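Local coordinates for protein beta-agarase B (PDB 4ATF) that hydrolyses the beta-1,4 linkages between galactose and 3,6-anhydro-galactose in agarose at random along the chain, retaining the anomeric configuration, at residues 96-101 with 122-127; 40-45 with 49-54; 15-20 with 198-203. The protein carries 1 engineered substitution. All blocks are in the same frame, centred on the assembly; numbering follows the deposited sequence.

The three contacts pass from the interior of this GH16 jelly roll to its surface. Contact 1 is buried and purely apolar across its two segments, on strands that line the agarose cleft. Contact 2 is partly buried: a short helix rests on the loop before it through aromatic and aliphatic groups, with a glutamate at the exposed edge. It adjoins contact 1, since F51 CZ packs 3.8 Å from I101 CG2. Contact 3 lies on the surface, where an arginine meets the N-terminal strip partly through water. Contacts 1 and 3 reach sheet strands, 96-103 and 125-132 in the one and 199-207 in the other, whereas contact 2 joins a loop and a helix. Contacts 1 and 2 are nested in the loop that contact 3 closes.

Contact 1. Residues 96-101 with 122-127; sequences INMGCI and STLASD. With GAL (beta-D-galactopyranose), chain E.
L124 sits just ahead of strand 125-132 and reaches across to M98 and I96 of strand 96-103. The two backbones stay far apart, 9.9 Å between the CA atoms of M98 and L124, because both strands pair with strand 255-262, which runs between them. Methionine and leucine suit the gap, being long enough to meet midway and offering only apolar surface there. The second segment begins at S122, whose hydroxyl prepares the approach: S122 OG accepts from the backbone N of L124 at 3.1 Å and 166°, an ST turn, while N292 also bonds to it. Serine suits this turn because its short side chain can reach back to the main chain. T123 follows, its carbonyl held by R267. At L124 the branched end does the touching. L124 CD1 lies 3.8 Å from M98 CE, and L124 CD2 3.9 Å from the same methyl, so the two side chains meet tip to tip with the thioether methyl set against the fork of the leucine. The bend of methionine about its last torsion (chi3 65°) swings CE into this position. More loosely, L124 CD2 lies 4.3 Å from I96 CD1, and A87 and P281 add to the apolar surroundings. Beyond A125, S126 bonds through OG to the backbone of M120. D127 then belongs to the glycan pocket, near the engineered D143, at the position assigned by similarity to the proton donor. Chemically, then, the contact joins its strands by dispersion forces and exclusion of water, while E262 of strand 255-262 hydrogen-bonds the bound galactose.

Contact 2. Residues 40-45 with 49-54; sequences YEAPAD and SEFLEK
Y40 and E50 form a CH-pi contact that seats the short helix 49-54 on the loop leading into it, at the periphery of the GH16 jelly roll. E50 CG comes over one face of the tyrosine ring, 3.9 Å from the centroid of Y40 and displaced toward the rim. Beyond it the carboxylate lies almost parallel to the ring, the planes 17° apart, and E50 OE1 rests 3.5 Å from Y40 CB. Glutamate fits this solvent-exposed position, for its methylenes cover the aromatic surface while its charge stays at the periphery. The tyrosine ring leans obliquely against the next helical residue as well, with Y40 CE2 3.8 Å from F51 CB. Tyrosine serves both needs here, a broad apolar face and a polar tip, its OH being hydrogen-bonded to D36. F51 has its ring carbon CG anti to the backbone N (chi1 -179°), which carries the ring away from the helix and inward, onto V78 and W55, with K47 making a cation-pi contact. A small residue completes the seat: the methyl A42 CB lies 4.0 Å from F51 CB.

Contact 3. Residues 15-20 with 198-203; sequences KDIPVP and FHRFGV
R200 leaves strand 199-207 and lays its guanidinium against I17 of the N-terminal strip, the two side chains running antiparallel alongside each other. Its CB points toward residues 15-20, yet CB and CG are still too far from them to touch. The first approach comes at R200 CD, 4.5 Å from I17 CD1. Here the chain bends (chi3 -79°), turning the flat head beneath the isoleucine. R200 NE is 4.2 Å from I17 CG2, and the same methyl stands over the centre of the guanidinium, 3.7 Å from R200 CZ. Of the terminal nitrogens, R200 NH2 lies 3.9 Å from I17 CG2. A branched aliphatic residue suits this spot, since a methyl can cover the weakly hydrated face of the group without competing for its in-plane N-H donors. NH1 spends its own on polar partners. R200 NH1 forms a salt bridge with E114 of the adjacent strand and donates to a water oxygen 3.2 Å from it. That water oxygen, 2.6 Å from P18 O, donates to the carbonyl, bridging strand and strip where NH1 and the carbonyl are too far apart to bond directly. R300 also binds P18 O, and I17 O as well, so a second arginine secures the strip, while W298 packs on both I17 and R200. On the same strand F201 and V203 contact strand 137-145 of the opposing sheet. R200 therefore projects outward from the two-layered jelly roll of GH16 enzymes, on whose surface the N-terminal strip is laid.

Contact 1. Residues 96-101 with 122-127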
loop_
_atom_site.group_PDB
_atom_site.type_symbol
_atom_site.label_atom_id
_atom_site.label_comp_id
_atom_site.label_asym_id
_atom_site.label_seq_id
_atom_site.Cartn_x
_atom_site.Cartn_y
_atom_site.Cartn_z
ATOM N N ILE A 96 12.403 -8.956 -11.319
ATOM C CA ILE A 96 12.558 -7.527 -11.389
ATOM C C ILE A 96 12.939 -7.016 -9.996
ATOM O O ILE A 96 12.192 -7.203 -9.033
ATOM C CB ILE A 96 11.256 -6.844 -11.848
ATOM C CG1 ILE A 96 10.791 -7.476 -13.175
ATOM C CG2 ILE A 96 11.490 -5.311 -12.022
ATOM C CD1 ILE A 96 9.293 -7.133 -13.548
ATOM N N ASN A 97 14.109 -6.410 -9.885
ATOM C CA ASN A 97 14.515 -5.735 -8.646
ATOM C C ASN A 97 13.789 -4.393 -8.449
ATOM O O ASN A 97 13.716 -3.556 -9.385
ATOM C CB ASN A 97 16.038 -5.470 -8.682
ATOM C CG ASN A 97 16.885 -6.743 -8.709
ATOM O OD1 ASN A 97 17.833 -6.857 -9.507
ATOM N ND2 ASN A 97 16.595 -7.695 -7.798
ATOM N N MET A 98 13.268 -4.120 -7.251
ATOM C CA MET A 98 12.471 -2.873 -7.066
ATOM C C MET A 98 12.535 -2.611 -5.556
ATOM O O MET A 98 13.119 -3.432 -4.765
ATOM C CB MET A 98 11.024 -3.012 -7.621
ATOM C CG MET A 98 10.165 -4.035 -6.922
ATOM S SD MET A 98 8.650 -4.454 -7.882
ATOM C CE MET A 98 9.242 -5.237 -9.381
ATOM N N GLY A 99 12.007 -1.476 -5.149
ATOM C CA GLY A 99 12.154 -1.006 -3.768
ATOM C C GLY A 99 11.056 -1.437 -2.793
ATOM O O GLY A 99 9.913 -1.723 -3.201
ATOM N N CYS A 100 11.390 -1.408 -1.502
ATOM C CA CYS A 100 10.414 -1.621 -0.390
ATOM C C CYS A 100 11.030 -0.982 0.857
ATOM O O CYS A 100 12.223 -1.216 1.127
ATOM C CB CYS A 100 10.231 -3.130 -0.152
ATOM S SG CYS A 100 8.941 -3.521 1.062
ATOM N N ILE A 101 10.272 -0.151 1.584
ATOM C CA ILE A 101 10.752 0.394 2.840
ATOM C C ILE A 101 9.677 0.108 3.912
ATOM O O ILE A 101 8.517 -0.096 3.554
ATOM C CB ILE A 101 11.072 1.931 2.776
ATOM C CG1 ILE A 101 9.804 2.817 2.786
ATOM C CG2 ILE A 101 12.092 2.255 1.574
ATOM C CD1 ILE A 101 10.141 4.398 2.874
ATOM N N SER A 122 3.015 2.106 -15.019
ATOM C CA SER A 122 3.538 0.757 -15.145
ATOM C C SER A 122 2.483 -0.319 -14.803
ATOM O O SER A 122 1.449 -0.041 -14.081
ATOM C CB SER A 122 4.682 0.642 -14.104
ATOM O OG SER A 122 5.309 -0.658 -14.129
ATOM N N THR A 123 2.741 -1.577 -15.226
ATOM C CA THR A 123 1.819 -2.658 -14.850
ATOM C C THR A 123 2.157 -3.140 -13.473
ATOM O O THR A 123 1.351 -3.863 -12.863
ATOM C CB THR A 123 1.905 -3.901 -15.843
ATOM O OG1 THR A 123 3.285 -4.242 -16.059
ATOM C CG2 THR A 123 1.260 -3.523 -17.206
ATOM N N LEU A 124 3.282 -2.681 -12.937
ATOM C CA LEU A 124 3.624 -3.040 -11.543
ATOM C C LEU A 124 2.723 -2.309 -10.570
ATOM O O LEU A 124 2.225 -1.230 -10.912
ATOM C CB LEU A 124 5.051 -2.574 -11.223
ATOM C CG LEU A 124 6.162 -3.330 -11.977
ATOM C CD1 LEU A 124 7.497 -2.657 -11.495
ATOM C CD2 LEU A 124 6.161 -4.799 -11.760
ATOM N N ALA A 125 2.486 -2.890 -9.391
ATOM C CA ALA A 125 1.706 -2.215 -8.326
ATOM C C ALA A 125 2.473 -1.092 -7.661
ATOM O O ALA A 125 3.685 -1.237 -7.454
ATOM C CB ALA A 125 1.215 -3.253 -7.218
ATOM N N SER A 126 1.788 0.013 -7.355
ATOM C CA SER A 126 2.285 1.130 -6.514
ATOM C C SER A 126 1.559 1.039 -5.185
ATOM O O SER A 126 0.338 1.130 -5.174
ATOM C CB SER A 126 1.917 2.457 -7.184
ATOM O OG SER A 126 2.533 2.579 -8.458
ATOM N N ASP A 127 2.265 0.778 -4.078
ATOM C CA ASP A 127 1.616 0.384 -2.810
ATOM C C ASP A 127 2.026 1.263 -1.631
ATOM O O ASP A 127 3.238 1.517 -1.431
ATOM C CB ASP A 127 2.057 -1.048 -2.451
ATOM C CG ASP A 127 1.611 -2.071 -3.478
ATOM O OD1 ASP A 127 0.447 -1.966 -3.907
ATOM O OD2 ASP A 127 2.438 -2.973 -3.863
HETATM C C1 GAL E . -2.002 -6.577 -0.435
HETATM C C2 GAL E . -1.437 -7.981 -0.280
HETATM C C3 GAL E . -0.016 -8.080 0.284
HETATM C C4 GAL E . 0.869 -7.197 -0.618
HETATM C C5 GAL E . 0.228 -5.783 -0.739
HETATM C C6 GAL E . 1.088 -4.779 -1.527
HETATM O O2 GAL E . -2.288 -8.590 0.647
HETATM O O3 GAL E . 0.317 -9.475 0.182
HETATM O O4 GAL E . 0.900 -7.793 -1.888
HETATM O O5 GAL E . -1.129 -5.766 -1.203
HETATM O O6 GAL E . 0.366 -3.548 -1.446
#

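Contact 2. Residues 40-45 with 49-54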
loop_
_atom_site.group_PDB
_atom_site.type_symbol
_atom_site.label_atom_id
_atom_site.label_comp_id
_atom_site.label_asym_id
_atom_site.label_seq_id
_atom_site.Cartn_x
_atom_site.Cartn_y
_atom_site.Cartn_z
ATOM N N TYR A 40 14.991 15.568 2.640
ATOM C CA TYR A 40 16.453 15.383 2.773
ATOM C C TYR A 40 16.910 14.553 1.597
ATOM O O TYR A 40 16.061 13.939 0.926
ATOM C CB TYR A 40 16.745 14.616 4.086
ATOM C CG TYR A 40 15.844 13.419 4.292
ATOM C CD1 TYR A 40 14.624 13.550 4.957
ATOM C CD2 TYR A 40 16.200 12.147 3.796
ATOM C CE1 TYR A 40 13.770 12.403 5.178
ATOM C CE2 TYR A 40 15.354 11.019 3.962
ATOM C CZ TYR A 40 14.127 11.167 4.647
ATOM O OH TYR A 40 13.316 10.063 4.841
ATOM N N GLU A 41 18.219 14.420 1.398
ATOM C CA GLU A 41 18.729 13.576 0.321
ATOM C C GLU A 41 19.159 12.213 0.879
ATOM O O GLU A 41 19.982 12.185 1.751
ATOM C CB GLU A 41 19.931 14.268 -0.385
ATOM C CG GLU A 41 19.539 15.578 -1.129
ATOM C CD GLU A 41 18.729 15.306 -2.438
ATOM O OE1 GLU A 41 19.138 14.433 -3.276
ATOM O OE2 GLU A 41 17.686 15.985 -2.618
ATOM N N ALA A 42 18.691 11.097 0.348
ATOM C CA ALA A 42 19.155 9.805 0.850
ATOM C C ALA A 42 19.576 8.960 -0.351
ATOM O O ALA A 42 18.706 8.394 -1.051
ATOM C CB ALA A 42 18.039 9.097 1.636
ATOM N N PRO A 43 20.894 8.894 -0.628
ATOM C CA PRO A 43 21.393 8.088 -1.786
ATOM C C PRO A 43 20.923 6.617 -1.689
ATOM O O PRO A 43 20.868 6.070 -0.586
ATOM C CB PRO A 43 22.930 8.197 -1.669
ATOM C CG PRO A 43 23.137 9.467 -0.869
ATOM C CD PRO A 43 21.998 9.529 0.116
ATOM N N ALA A 44 20.573 6.017 -2.831
ATOM C CA ALA A 44 20.044 4.636 -2.899
ATOM C C ALA A 44 20.892 3.611 -2.121
ATOM O O ALA A 44 20.350 2.817 -1.352
ATOM C CB ALA A 44 19.875 4.187 -4.390
ATOM N N ASP A 45 22.210 3.649 -2.317
ATOM C CA ASP A 45 23.091 2.659 -1.705
ATOM C C ASP A 45 23.743 3.124 -0.371
ATOM O O ASP A 45 24.625 2.457 0.204
ATOM C CB ASP A 45 24.123 2.212 -2.717
ATOM C CG ASP A 45 25.086 3.337 -3.115
ATOM O OD1 ASP A 45 24.795 4.532 -2.845
ATOM O OD2 ASP A 45 26.118 3.000 -3.723
ATOM N N SER A 49 21.509 8.965 8.016
ATOM C CA SER A 49 20.800 8.945 9.305
ATOM C C SER A 49 19.389 9.511 9.285
ATOM O O SER A 49 18.526 9.066 10.070
ATOM C CB SER A 49 21.586 9.637 10.431
ATOM O OG SER A 49 21.884 10.979 10.125
ATOM N N GLU A 50 19.128 10.487 8.426
ATOM C CA GLU A 50 17.794 11.088 8.425
ATOM C C GLU A 50 16.730 10.068 7.936
ATOM O O GLU A 50 15.662 9.857 8.544
ATOM C CB GLU A 50 17.783 12.358 7.573
ATOM C CG GLU A 50 16.560 13.201 7.861
ATOM C CD GLU A 50 16.835 14.688 7.735
ATOM O OE1 GLU A 50 17.967 15.047 7.350
ATOM O OE2 GLU A 50 15.886 15.476 8.006
ATOM N N PHE A 51 17.027 9.405 6.831
ATOM C CA PHE A 51 16.184 8.298 6.419
ATOM C C PHE A 51 16.046 7.203 7.480
ATOM O O PHE A 51 14.929 6.768 7.807
ATOM C CB PHE A 51 16.764 7.670 5.183
ATOM C CG PHE A 51 15.946 6.508 4.661
ATOM C CD1 PHE A 51 14.859 6.742 3.808
ATOM C CD2 PHE A 51 16.284 5.185 5.001
ATOM C CE1 PHE A 51 14.095 5.664 3.310
ATOM C CE2 PHE A 51 15.542 4.105 4.507
ATOM C CZ PHE A 51 14.448 4.338 3.647
ATOM N N LEU A 52 17.186 6.730 7.966
ATOM C CA LEU A 52 17.248 5.574 8.854
ATOM C C LEU A 52 16.675 5.810 10.238
ATOM O O LEU A 52 16.376 4.811 10.952
ATOM C CB LEU A 52 18.673 5.008 8.917
ATOM C CG LEU A 52 19.197 4.384 7.631
ATOM C CD1 LEU A 52 20.693 4.163 7.733
ATOM C CD2 LEU A 52 18.441 3.059 7.304
ATOM N N GLU A 53 16.477 7.070 10.643
ATOM C CA GLU A 53 15.742 7.301 11.897
ATOM C C GLU A 53 14.323 6.763 11.803
ATOM O O GLU A 53 13.824 6.170 12.757
ATOM C CB GLU A 53 15.663 8.770 12.296
ATOM C CG GLU A 53 14.589 9.049 13.426
ATOM C CD GLU A 53 14.918 8.405 14.773
ATOM O OE1 GLU A 53 15.965 7.759 14.890
ATOM O OE2 GLU A 53 14.145 8.570 15.747
ATOM N N LYS A 54 13.674 6.958 10.651
ATOM C CA LYS A 54 12.294 6.596 10.522
ATOM C C LYS A 54 12.035 5.347 9.705
ATOM O O LYS A 54 10.962 4.745 9.872
ATOM C CB LYS A 54 11.492 7.753 9.895
ATOM C CG LYS A 54 11.420 8.953 10.843
ATOM C CD LYS A 54 10.538 10.122 10.353
ATOM C CE LYS A 54 10.646 11.230 11.405
ATOM N NZ LYS A 54 10.164 12.467 10.863
#

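Contact 3. Residues 15-20 with 198-203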
loop_
_atom_site.group_PDB
_atom_site.type_symbol
_atom_site.label_atom_id
_atom_site.label_comp_id
_atom_site.label_asym_id
_atom_site.label_seq_id
_atom_site.Cartn_x
_atom_site.Cartn_y
_atom_site.Cartn_z
ATOM N N LYS A 15 1.479 19.897 6.831
ATOM C CA LYS A 15 0.977 19.608 8.196
ATOM C C LYS A 15 -0.382 20.297 8.454
ATOM O O LYS A 15 -1.185 19.797 9.256
ATOM C CB LYS A 15 1.975 20.046 9.299
ATOM C CG LYS A 15 3.318 19.330 9.305
ATOM C CD LYS A 15 4.138 19.725 10.510
ATOM C CE LYS A 15 5.608 19.575 10.192
ATOM N NZ LYS A 15 6.488 19.614 11.393
ATOM N N ASP A 16 -0.636 21.404 7.770
ATOM C CA ASP A 16 -1.829 22.199 7.959
ATOM C C ASP A 16 -3.040 21.776 7.099
ATOM O O ASP A 16 -4.120 22.274 7.307
ATOM C CB ASP A 16 -1.524 23.649 7.552
ATOM C CG ASP A 16 -0.471 24.317 8.436
ATOM O OD1 ASP A 16 -0.251 23.795 9.576
ATOM O OD2 ASP A 16 0.108 25.377 7.975
ATOM N N ILE A 17 -2.862 20.914 6.091
ATOM C CA ILE A 17 -3.983 20.559 5.230
ATOM C C ILE A 17 -5.026 19.931 6.160
ATOM O O ILE A 17 -4.690 19.049 6.945
ATOM C CB ILE A 17 -3.556 19.554 4.111
ATOM C CG1 ILE A 17 -2.557 20.203 3.147
ATOM C CG2 ILE A 17 -4.800 19.105 3.311
ATOM C CD1 ILE A 17 -1.869 19.239 2.197
ATOM N N PRO A 18 -6.307 20.346 6.063
ATOM C CA PRO A 18 -7.248 19.710 6.990
ATOM C C PRO A 18 -7.265 18.173 6.874
ATOM O O PRO A 18 -7.142 17.600 5.771
ATOM C CB PRO A 18 -8.619 20.201 6.502
ATOM C CG PRO A 18 -8.325 21.540 5.822
ATOM C CD PRO A 18 -6.929 21.411 5.234
ATOM N N VAL A 19 -7.451 17.520 8.014
ATOM C CA VAL A 19 -7.684 16.094 8.055
ATOM C C VAL A 19 -9.177 15.870 7.738
ATOM O O VAL A 19 -10.044 16.491 8.398
ATOM C CB VAL A 19 -7.272 15.487 9.432
ATOM C CG1 VAL A 19 -7.787 14.040 9.546
ATOM C CG2 VAL A 19 -5.719 15.465 9.540
ATOM N N PRO A 20 -9.487 15.001 6.722
ATOM C CA PRO A 20 -10.888 14.859 6.316
ATOM C C PRO A 20 -11.737 13.980 7.248
ATOM O O PRO A 20 -13.006 14.094 7.261
ATOM C CB PRO A 20 -10.776 14.241 4.896
ATOM C CG PRO A 20 -9.520 13.399 4.940
ATOM C CD PRO A 20 -8.567 14.252 5.805
ATOM N N PHE A 198 0.069 13.774 -8.645
ATOM C CA PHE A 198 -0.016 13.415 -7.236
ATOM C C PHE A 198 -1.429 13.516 -6.722
ATOM O O PHE A 198 -2.142 14.502 -7.008
ATOM C CB PHE A 198 0.917 14.325 -6.374
ATOM C CG PHE A 198 2.397 13.963 -6.546
ATOM C CD1 PHE A 198 3.146 14.526 -7.629
ATOM C CD2 PHE A 198 3.025 13.034 -5.686
ATOM C CE1 PHE A 198 4.489 14.178 -7.856
ATOM C CE2 PHE A 198 4.370 12.723 -5.882
ATOM C CZ PHE A 198 5.095 13.259 -6.970
ATOM N N HIS A 199 -1.824 12.538 -5.914
ATOM C CA HIS A 199 -3.103 12.590 -5.198
ATOM C C HIS A 199 -2.869 12.203 -3.739
ATOM O O HIS A 199 -1.815 11.621 -3.349
ATOM C CB HIS A 199 -4.097 11.580 -5.848
ATOM C CG HIS A 199 -4.503 11.956 -7.247
ATOM N ND1 HIS A 199 -5.561 12.809 -7.519
ATOM C CD2 HIS A 199 -3.996 11.608 -8.443
ATOM C CE1 HIS A 199 -5.679 12.975 -8.826
ATOM N NE2 HIS A 199 -4.741 12.248 -9.415
ATOM N N ARG A 200 -3.854 12.497 -2.913
ATOM C CA ARG A 200 -3.769 12.176 -1.486
ATOM C C ARG A 200 -4.642 10.964 -1.203
ATOM O O ARG A 200 -5.869 11.042 -1.376
ATOM C CB ARG A 200 -4.306 13.362 -0.657
ATOM C CG ARG A 200 -3.339 14.565 -0.591
ATOM C CD ARG A 200 -3.663 15.379 0.637
ATOM N NE ARG A 200 -4.761 16.145 0.368
ATOM C CZ ARG A 200 -5.860 16.353 1.076
ATOM N NH1 ARG A 200 -6.237 15.743 2.235
ATOM N NH2 ARG A 200 -6.617 17.217 0.476
ATOM N N PHE A 201 -4.043 9.874 -0.733
ATOM C CA PHE A 201 -4.751 8.662 -0.390
ATOM C C PHE A 201 -4.624 8.438 1.131
ATOM O O PHE A 201 -3.504 8.300 1.635
ATOM C CB PHE A 201 -4.084 7.476 -1.140
ATOM C CG PHE A 201 -4.020 7.670 -2.622
ATOM C CD1 PHE A 201 -5.128 7.399 -3.415
ATOM C CD2 PHE A 201 -2.862 8.158 -3.216
ATOM C CE1 PHE A 201 -5.103 7.571 -4.831
ATOM C CE2 PHE A 201 -2.751 8.357 -4.618
ATOM C CZ PHE A 201 -3.882 8.030 -5.475
ATOM N N GLY A 202 -5.755 8.344 1.843
ATOM C CA GLY A 202 -5.701 8.237 3.280
ATOM C C GLY A 202 -6.662 7.171 3.781
ATOM O O GLY A 202 -7.611 6.739 3.053
ATOM N N VAL A 203 -6.443 6.755 5.027
ATOM C CA VAL A 203 -7.341 5.827 5.693
ATOM C C VAL A 203 -7.472 6.256 7.145
ATOM O O VAL A 203 -6.472 6.577 7.801
ATOM C CB VAL A 203 -6.813 4.383 5.666
ATOM C CG1 VAL A 203 -5.642 4.214 6.646
ATOM C CG2 VAL A 203 -7.941 3.391 6.013
HETATM O O HOH W 1 -8.571 17.367 3.603
#